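Local coordinates for protein 2-hydroxyisobutanoyl-CoA mutase large subunit (Aquincola tertiaricarbonis, PDB 4R3U) that provides the substrate-binding large subunit of a cobalamin-dependent mutase that interconverts 2-hydroxyisobutyryl-CoA and (S)-3-hydroxybutyryl-CoA, at residues D169-S174 against L201-G206; K112-L117 against A163-I168; G304-E309 against A365-L370. All coordinates share one frame; numbering follows the deposited sequence.

All three contacts belong to the TIM barrel of the large subunit, and along the chain they follow one another in the order interaction 2, interaction 1, interaction 3. Interactions 2 and 1 are neighbours, their centres 15 Å apart: segment 163-168 runs directly into 169-174, which leads to strand 175-178, and I173 CG2 lies 3.7 Å from I168 CG2. Interaction 1 also brings in the entry to strand 206-208. Interaction 3 joins helices 306-327 and 357-370, its centre about 30 Å from that of interaction 1 and 31 Å from that of interaction 2. The first pair thus lies on one stretch of barrel wall, with interaction 1 nearest the substrate, while interaction 3 borders the second large subunit.

Interaction 1 (D169-S174 against L201-G206); sequences DLEKIS and LNKLSG
S174 and S205 meet where two loops enter adjacent parallel strands of the TIM barrel, 175-178 and 206-208. The CA-H of S174 is directed at the carbonyl oxygen of S205, with 3.3 Å from S174 CA to S205 O, and S174 CB lies 3.6 Å from S205 OG. No conventional hydrogen bond joins the two segments, although the S205 backbone is bonded to V175 just beyond. Further back, the two segments pack through aliphatic groups: L204 CD2 sits 4.0 Å from E171 CG and 4.1 Å from L170 CB, so one methyl group touches both L170 and E171. Around this lies a layer of charge. E171 extends its carboxylate past L204 towards K203, and E171 OE2 is 3.9 Å from K203 NZ, a long salt bridge; the stronger partner of OE2 is the backbone N of D200. Replacing E171 by an alanine would remove the carboxylate and would probably leave D200 N without its acceptor and K203 without its nearby counter-charge, and open a gap beside the L204 methyl group where E171 CG had packed. The hydroxyl of S174 lies beside the substrate pocket: with chi1 at 61°, OG is placed between the backbone N and the carbonyl carbon and hydrogen-bonds R99 NH2, a substrate-binding residue, which it probably helps to position. R246, another substrate-binding residue, lies beside S205, with a weak hydrogen bond from R246 NH1 to K203 O. D169 braces the 169-174 turn. Its OD1 accepts from E171 N at 3.3 Å, closing an Asx turn, whereas D169 OD2 takes K172 NZ at 2.8 Å from the syn side, 32° out of the carboxylate plane.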
loop_
_atom_site.group_PDB
_atom_site.type_symbol
_atom_site.label_atom_id
_atom_site.label_comp_id
_atom_site.label_asym_id
_atom_site.label_seq_id
_atom_site.Cartn_x
_atom_site.Cartn_y
_atom_site.Cartn_z
ATOM N N ASP A 169 23.315 -22.917 3.388
ATOM C CA ASP A 169 22.927 -24.267 3.879
ATOM C C ASP A 169 21.665 -24.679 3.170
ATOM O O ASP A 169 20.593 -24.251 3.570
ATOM C CB ASP A 169 22.727 -24.293 5.411
ATOM C CG ASP A 169 22.673 -25.672 6.021
ATOM O OD1 ASP A 169 22.195 -26.606 5.343
ATOM O OD2 ASP A 169 23.122 -25.825 7.175
ATOM N N LEU A 170 21.791 -25.497 2.120
ATOM C CA LEU A 170 20.664 -25.907 1.276
ATOM C C LEU A 170 19.571 -26.702 1.974
ATOM O O LEU A 170 18.416 -26.699 1.492
ATOM C CB LEU A 170 21.109 -26.560 -0.059
ATOM C CG LEU A 170 22.225 -25.874 -0.846
ATOM C CD1 LEU A 170 22.743 -26.781 -1.942
ATOM C CD2 LEU A 170 21.812 -24.535 -1.357
ATOM N N GLU A 171 19.925 -27.344 3.116
ATOM C CA GLU A 171 19.003 -28.087 3.972
ATOM C C GLU A 171 18.228 -27.172 4.941
ATOM O O GLU A 171 17.206 -27.590 5.473
ATOM C CB GLU A 171 19.755 -29.109 4.788
ATOM C CG GLU A 171 20.119 -30.375 4.055
ATOM C CD GLU A 171 20.981 -31.239 4.944
ATOM O OE1 GLU A 171 21.582 -30.687 5.895
ATOM O OE2 GLU A 171 21.046 -32.467 4.703
ATOM N N LYS A 172 18.708 -25.936 5.166
ATOM C CA LYS A 172 18.099 -24.955 6.063
ATOM C C LYS A 172 17.346 -23.775 5.395
ATOM O O LYS A 172 16.621 -23.052 6.075
ATOM C CB LYS A 172 19.119 -24.515 7.108
ATOM C CG LYS A 172 19.324 -25.628 8.145
ATOM C CD LYS A 172 20.600 -25.565 8.933
ATOM C CE LYS A 172 20.948 -26.963 9.414
ATOM N NZ LYS A 172 21.572 -27.828 8.358
ATOM N N ILE A 173 17.496 -23.602 4.081
ATOM C CA ILE A 173 16.776 -22.573 3.309
ATOM C C ILE A 173 16.336 -23.153 1.956
ATOM O O ILE A 173 17.101 -23.920 1.355
ATOM C CB ILE A 173 17.577 -21.217 3.165
ATOM C CG1 ILE A 173 16.666 -20.052 2.681
ATOM C CG2 ILE A 173 18.845 -21.344 2.297
ATOM C CD1 ILE A 173 17.224 -18.587 2.894
ATOM N N SER A 174 15.132 -22.788 1.466
ATOM C CA SER A 174 14.692 -23.240 0.129
ATOM C C SER A 174 15.330 -22.373 -0.975
ATOM O O SER A 174 15.512 -21.158 -0.797
ATOM C CB SER A 174 13.174 -23.256 -0.005
ATOM O OG SER A 174 12.607 -21.969 0.162
ATOM N N LEU A 201 19.157 -35.688 0.199
ATOM C CA LEU A 201 18.421 -35.147 -0.948
ATOM C C LEU A 201 16.965 -34.887 -0.627
ATOM O O LEU A 201 16.417 -33.878 -1.062
ATOM C CB LEU A 201 18.550 -36.044 -2.191
ATOM C CG LEU A 201 19.942 -36.280 -2.773
ATOM C CD1 LEU A 201 19.844 -37.107 -3.999
ATOM C CD2 LEU A 201 20.658 -34.970 -3.135
ATOM N N ASN A 202 16.358 -35.780 0.189
ATOM C CA ASN A 202 14.967 -35.691 0.628
ATOM C C ASN A 202 14.698 -34.524 1.592
ATOM O O ASN A 202 13.538 -34.262 1.916
ATOM C CB ASN A 202 14.481 -37.045 1.159
ATOM C CG ASN A 202 14.472 -38.103 0.082
ATOM O OD1 ASN A 202 13.885 -37.942 -1.001
ATOM N ND2 ASN A 202 15.167 -39.197 0.342
ATOM N N LYS A 203 15.763 -33.802 2.005
ATOM C CA LYS A 203 15.694 -32.623 2.886
ATOM C C LYS A 203 15.877 -31.320 2.078
ATOM O O LYS A 203 15.759 -30.231 2.640
ATOM C CB LYS A 203 16.783 -32.692 3.975
ATOM C CG LYS A 203 16.549 -33.688 5.101
ATOM C CD LYS A 203 17.630 -33.509 6.168
ATOM C CE LYS A 203 17.960 -34.760 6.961
ATOM N NZ LYS A 203 19.386 -34.741 7.403
ATOM N N LEU A 204 16.171 -31.431 0.765
ATOM C CA LEU A 204 16.381 -30.261 -0.078
ATOM C C LEU A 204 15.077 -29.645 -0.545
ATOM O O LEU A 204 14.336 -30.258 -1.311
ATOM C CB LEU A 204 17.312 -30.553 -1.271
ATOM C CG LEU A 204 18.679 -31.163 -0.981
ATOM C CD1 LEU A 204 19.459 -31.340 -2.268
ATOM C CD2 LEU A 204 19.478 -30.349 0.057
ATOM N N SER A 205 14.785 -28.443 -0.047
ATOM C CA SER A 205 13.594 -27.698 -0.431
ATOM C C SER A 205 14.023 -26.729 -1.523
ATOM O O SER A 205 15.074 -26.090 -1.418
ATOM C CB SER A 205 12.990 -26.960 0.759
ATOM O OG SER A 205 11.675 -26.512 0.474
ATOM N N GLY A 206 13.261 -26.707 -2.599
ATOM C CA GLY A 206 13.540 -25.859 -3.735
ATOM C C GLY A 206 12.557 -26.034 -4.865
ATOM O O GLY A 206 11.591 -26.794 -4.757
#

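Interaction 2 (K112-L117 against A163-I168)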
loop_
_atom_site.group_PDB
_atom_site.type_symbol
_atom_site.label_atom_id
_atom_site.label_comp_id
_atom_site.label_asym_id
_atom_site.label_seq_id
_atom_site.Cartn_x
_atom_site.Cartn_y
_atom_site.Cartn_z
ATOM N N LYS A 112 26.564 -12.793 -3.305
ATOM C CA LYS A 112 26.697 -11.592 -2.480
ATOM C C LYS A 112 25.284 -10.979 -2.250
ATOM O O LYS A 112 24.933 -10.656 -1.104
ATOM C CB LYS A 112 27.673 -10.591 -3.149
ATOM C CG LYS A 112 27.925 -9.292 -2.354
ATOM C CD LYS A 112 28.463 -8.153 -3.224
ATOM C CE LYS A 112 27.443 -7.066 -3.579
ATOM N NZ LYS A 112 26.781 -7.266 -4.905
ATOM N N ARG A 113 24.470 -10.874 -3.333
ATOM C CA ARG A 113 23.076 -10.391 -3.269
ATOM C C ARG A 113 22.177 -11.329 -2.433
ATOM O O ARG A 113 21.366 -10.820 -1.669
ATOM C CB ARG A 113 22.479 -10.171 -4.675
ATOM C CG ARG A 113 21.088 -9.508 -4.700
ATOM C CD ARG A 113 21.032 -8.112 -4.080
ATOM N NE ARG A 113 21.673 -7.145 -4.958
ATOM C CZ ARG A 113 21.023 -6.416 -5.852
ATOM N NH1 ARG A 113 21.682 -5.597 -6.646
ATOM N NH2 ARG A 113 19.714 -6.565 -6.016
ATOM N N PHE A 114 22.337 -12.688 -2.542
ATOM C CA PHE A 114 21.589 -13.649 -1.702
ATOM C C PHE A 114 21.784 -13.294 -0.237
ATOM O O PHE A 114 20.813 -13.156 0.505
ATOM C CB PHE A 114 22.044 -15.109 -1.919
ATOM C CG PHE A 114 21.615 -15.760 -3.209
ATOM C CD1 PHE A 114 20.594 -15.209 -3.988
ATOM C CD2 PHE A 114 22.245 -16.916 -3.667
ATOM C CE1 PHE A 114 20.204 -15.817 -5.190
ATOM C CE2 PHE A 114 21.819 -17.544 -4.840
ATOM C CZ PHE A 114 20.814 -16.980 -5.604
ATOM N N LYS A 115 23.054 -13.125 0.153
ATOM C CA LYS A 115 23.495 -12.801 1.520
ATOM C C LYS A 115 22.936 -11.476 2.000
ATOM O O LYS A 115 22.419 -11.422 3.118
ATOM C CB LYS A 115 25.018 -12.918 1.650
ATOM C CG LYS A 115 25.469 -14.359 1.426
ATOM C CD LYS A 115 26.962 -14.527 1.302
ATOM C CE LYS A 115 27.351 -15.982 1.404
ATOM N NZ LYS A 115 28.722 -16.215 0.862
ATOM N N TYR A 116 22.937 -10.440 1.131
ATOM C CA TYR A 116 22.343 -9.139 1.427
ATOM C C TYR A 116 20.836 -9.288 1.707
ATOM O O TYR A 116 20.324 -8.757 2.706
ATOM C CB TYR A 116 22.547 -8.164 0.256
ATOM C CG TYR A 116 21.789 -6.878 0.448
ATOM C CD1 TYR A 116 22.283 -5.870 1.275
ATOM C CD2 TYR A 116 20.530 -6.694 -0.131
ATOM C CE1 TYR A 116 21.563 -4.692 1.492
ATOM C CE2 TYR A 116 19.790 -5.533 0.101
ATOM C CZ TYR A 116 20.323 -4.527 0.895
ATOM O OH TYR A 116 19.629 -3.364 1.097
ATOM N N LEU A 117 20.125 -9.972 0.779
ATOM C CA LEU A 117 18.682 -10.229 0.827
ATOM C C LEU A 117 18.307 -11.008 2.074
ATOM O O LEU A 117 17.318 -10.662 2.721
ATOM C CB LEU A 117 18.211 -10.957 -0.462
ATOM C CG LEU A 117 18.288 -10.159 -1.771
ATOM C CD1 LEU A 117 18.014 -11.038 -2.948
ATOM C CD2 LEU A 117 17.348 -8.948 -1.751
ATOM N N ALA A 163 29.835 -21.579 -6.670
ATOM C CA ALA A 163 30.089 -20.140 -6.452
ATOM C C ALA A 163 28.800 -19.450 -6.082
ATOM O O ALA A 163 28.798 -18.659 -5.140
ATOM C CB ALA A 163 30.681 -19.496 -7.699
ATOM N N LEU A 164 27.697 -19.795 -6.781
ATOM C CA LEU A 164 26.351 -19.266 -6.571
ATOM C C LEU A 164 25.794 -19.516 -5.179
ATOM O O LEU A 164 25.179 -18.626 -4.603
ATOM C CB LEU A 164 25.373 -19.832 -7.631
ATOM C CG LEU A 164 23.889 -19.394 -7.522
ATOM C CD1 LEU A 164 23.699 -18.001 -8.035
ATOM C CD2 LEU A 164 22.983 -20.338 -8.257
ATOM N N LEU A 165 25.932 -20.735 -4.695
ATOM C CA LEU A 165 25.380 -21.201 -3.430
ATOM C C LEU A 165 26.440 -21.376 -2.332
ATOM O O LEU A 165 26.200 -22.069 -1.346
ATOM C CB LEU A 165 24.559 -22.502 -3.672
ATOM C CG LEU A 165 23.271 -22.321 -4.510
ATOM C CD1 LEU A 165 22.761 -23.633 -5.038
ATOM C CD2 LEU A 165 22.167 -21.576 -3.710
ATOM N N ALA A 166 27.585 -20.687 -2.480
ATOM C CA ALA A 166 28.673 -20.709 -1.508
ATOM C C ALA A 166 28.167 -20.202 -0.168
ATOM O O ALA A 166 27.438 -19.211 -0.126
ATOM C CB ALA A 166 29.831 -19.849 -1.996
ATOM N N ASP A 167 28.515 -20.919 0.918
ATOM C CA ASP A 167 28.128 -20.600 2.301
ATOM C C ASP A 167 26.593 -20.578 2.534
ATOM O O ASP A 167 26.122 -19.930 3.466
ATOM C CB ASP A 167 28.806 -19.291 2.806
ATOM C CG ASP A 167 30.238 -19.089 2.333
ATOM O OD1 ASP A 167 31.133 -19.865 2.775
ATOM O OD2 ASP A 167 30.461 -18.185 1.503
ATOM N N ILE A 168 25.824 -21.306 1.698
ATOM C CA ILE A 168 24.365 -21.368 1.810
ATOM C C ILE A 168 23.969 -22.761 2.219
ATOM O O ILE A 168 24.259 -23.696 1.477
ATOM C CB ILE A 168 23.651 -20.927 0.475
ATOM C CG1 ILE A 168 24.092 -19.503 -0.030
ATOM C CG2 ILE A 168 22.121 -21.091 0.576
ATOM C CD1 ILE A 168 23.538 -18.241 0.709
#
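The ring of F114 packs against L164 at the buried end of this contact. L164 CD1 comes within 3.7 Å of F114 CE2, the leucine reaching the ring because its CG lies anti to the backbone N (chi1 178°). The carbonyl oxygen of L164 approaches obliquely, 3.5 Å from F114 CD2, and this oxygen also accepts a hydrogen bond from N111 ND2. L165 CD2 and I168 CD1 add looser apolar contacts, the latter 4.4 Å from F114 CB.

One residue further along the helix, K115 works on the solvent side. Its chain is extended beyond CG and carries NZ across to the turn, 2.7 Å from D167 OD2, in a salt bridge that uses the anti lone pair of that oxygen. The same ammonium group makes a weak bond of 3.4 Å to A166 O and is also hydrogen-bonded to N111 OD1. D167 itself is exposed, in a type II beta turn from L165 to I168 closed by the bond from I168 N to L165 O. The lysine therefore ties helix 107-119 to the turn that follows helix 158-164.

Both helices lie on the outside of the barrel: F114, L164 and I168 rest on strand 125-128, F114 also reaches strand 97-102, and helix 390-405 flanks helix 107-119 through R113, Y116 and L117.

Interaction 3 (G304-E309 against A365-L370); sequences GDFFEE and ALSAVL
A single hydrogen bond links F306 and S367, the residues whose backbones come nearest in this buried contact. S367 OG donates to F306 O at 2.8 Å, lying in the carbonyl plane on a lone pair, with a C=O...donor angle of 117°. The serine chi1 of -92° turns OG toward that carbonyl. The same hydroxyl oxygen lies 3.3 Å from F306 CD1, and E309 CB approaches it more loosely; the carboxylate of E309 leads away to a salt bridge with K312 and a hydrogen bond from Q303 N.

Apolar contacts gather at the far end of the F306 ring. With CG anti to the backbone N (chi1 -171°), the ring reaches across to two leucines one helical turn apart. L366 CD2 meets F306 CZ at 3.7 Å, at the ring edge and near its plane. L370 CD1 is equally close to F306 CZ, but comes in obliquely. Through its CD2 edge the F306 ring meets its own neighbour, F306 CD2 lying 3.6 Å above the plane of the F307 ring, over the centre of one face.

A weak cap sits at the start of helix 306-327: D305 is the N-cap, its OD1 accepting weakly from E308 N, while OD2 accepts from I52 N.

The second large subunit also takes part: F306 and F307 of that chain pack on L366 and L370, respectively, and V409 of that chain packs on F306. Here the start of helix 306-327 meets the C-terminal end of helix 357-370. These helices follow the adjacent parallel strands 298-302 and 340-344, so the contact is one between neighbouring outer helices of a TIM barrel, set at a subunit interface.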
loop_
_atom_site.group_PDB
_atom_site.type_symbol
_atom_site.label_atom_id
_atom_site.label_comp_id
_atom_site.label_asym_id
_atom_site.label_seq_id
_atom_site.Cartn_x
_atom_site.Cartn_y
_atom_site.Cartn_z
ATOM N N GLY A 304 -3.127 -5.326 -10.740
ATOM C CA GLY A 304 -3.658 -4.079 -10.239
ATOM C C GLY A 304 -5.062 -4.082 -9.745
ATOM O O GLY A 304 -5.371 -3.212 -8.942
ATOM N N ASP A 305 -5.962 -4.963 -10.256
ATOM C CA ASP A 305 -7.349 -4.916 -9.758
ATOM C C ASP A 305 -7.394 -5.678 -8.451
ATOM O O ASP A 305 -7.425 -6.926 -8.428
ATOM C CB ASP A 305 -8.392 -5.423 -10.767
ATOM C CG ASP A 305 -9.820 -4.963 -10.479
ATOM O OD1 ASP A 305 -10.320 -5.213 -9.340
ATOM O OD2 ASP A 305 -10.461 -4.389 -11.401
ATOM N N PHE A 306 -7.320 -4.911 -7.359
ATOM C CA PHE A 306 -7.262 -5.422 -5.999
ATOM C C PHE A 306 -8.157 -6.637 -5.693
ATOM O O PHE A 306 -7.633 -7.677 -5.293
ATOM C CB PHE A 306 -7.461 -4.273 -4.993
ATOM C CG PHE A 306 -7.212 -4.667 -3.561
ATOM C CD1 PHE A 306 -5.915 -4.752 -3.065
ATOM C CD2 PHE A 306 -8.277 -4.959 -2.707
ATOM C CE1 PHE A 306 -5.676 -5.135 -1.746
ATOM C CE2 PHE A 306 -8.044 -5.314 -1.377
ATOM C CZ PHE A 306 -6.742 -5.403 -0.904
ATOM N N PHE A 307 -9.485 -6.502 -5.891
ATOM C CA PHE A 307 -10.448 -7.568 -5.608
ATOM C C PHE A 307 -10.499 -8.672 -6.618
ATOM O O PHE A 307 -10.578 -9.840 -6.210
ATOM C CB PHE A 307 -11.832 -7.030 -5.296
ATOM C CG PHE A 307 -11.864 -6.274 -3.993
ATOM C CD1 PHE A 307 -11.730 -6.942 -2.779
ATOM C CD2 PHE A 307 -11.991 -4.893 -3.978
ATOM C CE1 PHE A 307 -11.756 -6.245 -1.576
ATOM C CE2 PHE A 307 -12.009 -4.202 -2.775
ATOM C CZ PHE A 307 -11.905 -4.886 -1.580
ATOM N N GLU A 308 -10.376 -8.327 -7.928
ATOM C CA GLU A 308 -10.333 -9.310 -9.014
ATOM C C GLU A 308 -9.178 -10.349 -8.837
ATOM O O GLU A 308 -9.380 -11.544 -9.049
ATOM C CB GLU A 308 -10.221 -8.593 -10.341
ATOM C CG GLU A 308 -9.877 -9.469 -11.524
ATOM C CD GLU A 308 -10.033 -8.724 -12.830
ATOM O OE1 GLU A 308 -9.265 -7.758 -13.068
ATOM O OE2 GLU A 308 -10.989 -9.054 -13.570
ATOM N N GLU A 309 -7.991 -9.879 -8.442
ATOM C CA GLU A 309 -6.801 -10.700 -8.213
ATOM C C GLU A 309 -6.988 -11.673 -7.074
ATOM O O GLU A 309 -6.631 -12.820 -7.227
ATOM C CB GLU A 309 -5.560 -9.798 -8.028
ATOM C CG GLU A 309 -5.163 -9.157 -9.342
ATOM C CD GLU A 309 -4.803 -10.167 -10.425
ATOM O OE1 GLU A 309 -3.846 -10.943 -10.209
ATOM O OE2 GLU A 309 -5.473 -10.189 -11.484
ATOM N N ALA A 365 1.009 -6.640 -3.190
ATOM C CA ALA A 365 1.501 -7.531 -2.172
ATOM C C ALA A 365 0.329 -7.931 -1.259
ATOM O O ALA A 365 0.176 -9.114 -0.956
ATOM C CB ALA A 365 2.585 -6.852 -1.373
ATOM N N LEU A 366 -0.515 -6.968 -0.854
ATOM C CA LEU A 366 -1.681 -7.214 -0.008
ATOM C C LEU A 366 -2.687 -8.176 -0.661
ATOM O O LEU A 366 -3.176 -9.075 0.020
ATOM C CB LEU A 366 -2.349 -5.904 0.460
ATOM C CG LEU A 366 -3.541 -6.066 1.455
ATOM C CD1 LEU A 366 -3.110 -6.824 2.753
ATOM C CD2 LEU A 366 -4.181 -4.742 1.753
ATOM N N SER A 367 -2.971 -8.003 -1.968
ATOM C CA SER A 367 -3.838 -8.886 -2.764
ATOM C C SER A 367 -3.287 -10.334 -2.723
ATOM O O SER A 367 -4.057 -11.276 -2.594
ATOM C CB SER A 367 -3.890 -8.415 -4.218
ATOM O OG SER A 367 -4.948 -7.518 -4.496
ATOM N N ALA A 368 -1.964 -10.502 -2.805
ATOM C CA ALA A 368 -1.320 -11.821 -2.759
ATOM C C ALA A 368 -1.515 -12.521 -1.401
ATOM O O ALA A 368 -1.785 -13.728 -1.358
ATOM C CB ALA A 368 0.165 -11.687 -3.077
ATOM N N VAL A 369 -1.409 -11.739 -0.308
ATOM C CA VAL A 369 -1.549 -12.176 1.089
ATOM C C VAL A 369 -3.019 -12.545 1.369
ATOM O O VAL A 369 -3.294 -13.588 1.965
ATOM C CB VAL A 369 -1.004 -11.068 2.039
ATOM C CG1 VAL A 369 -1.302 -11.376 3.504
ATOM C CG2 VAL A 369 0.490 -10.875 1.834
ATOM N N LEU A 370 -3.960 -11.697 0.909
ATOM C CA LEU A 370 -5.397 -11.906 1.061
ATOM C C LEU A 370 -5.824 -13.075 0.161
ATOM O O LEU A 370 -6.791 -13.780 0.482
ATOM C CB LEU A 370 -6.178 -10.610 0.726
ATOM C CG LEU A 370 -5.945 -9.372 1.607
ATOM C CD1 LEU A 370 -6.972 -8.322 1.310
ATOM C CD2 LEU A 370 -5.952 -9.694 3.125
#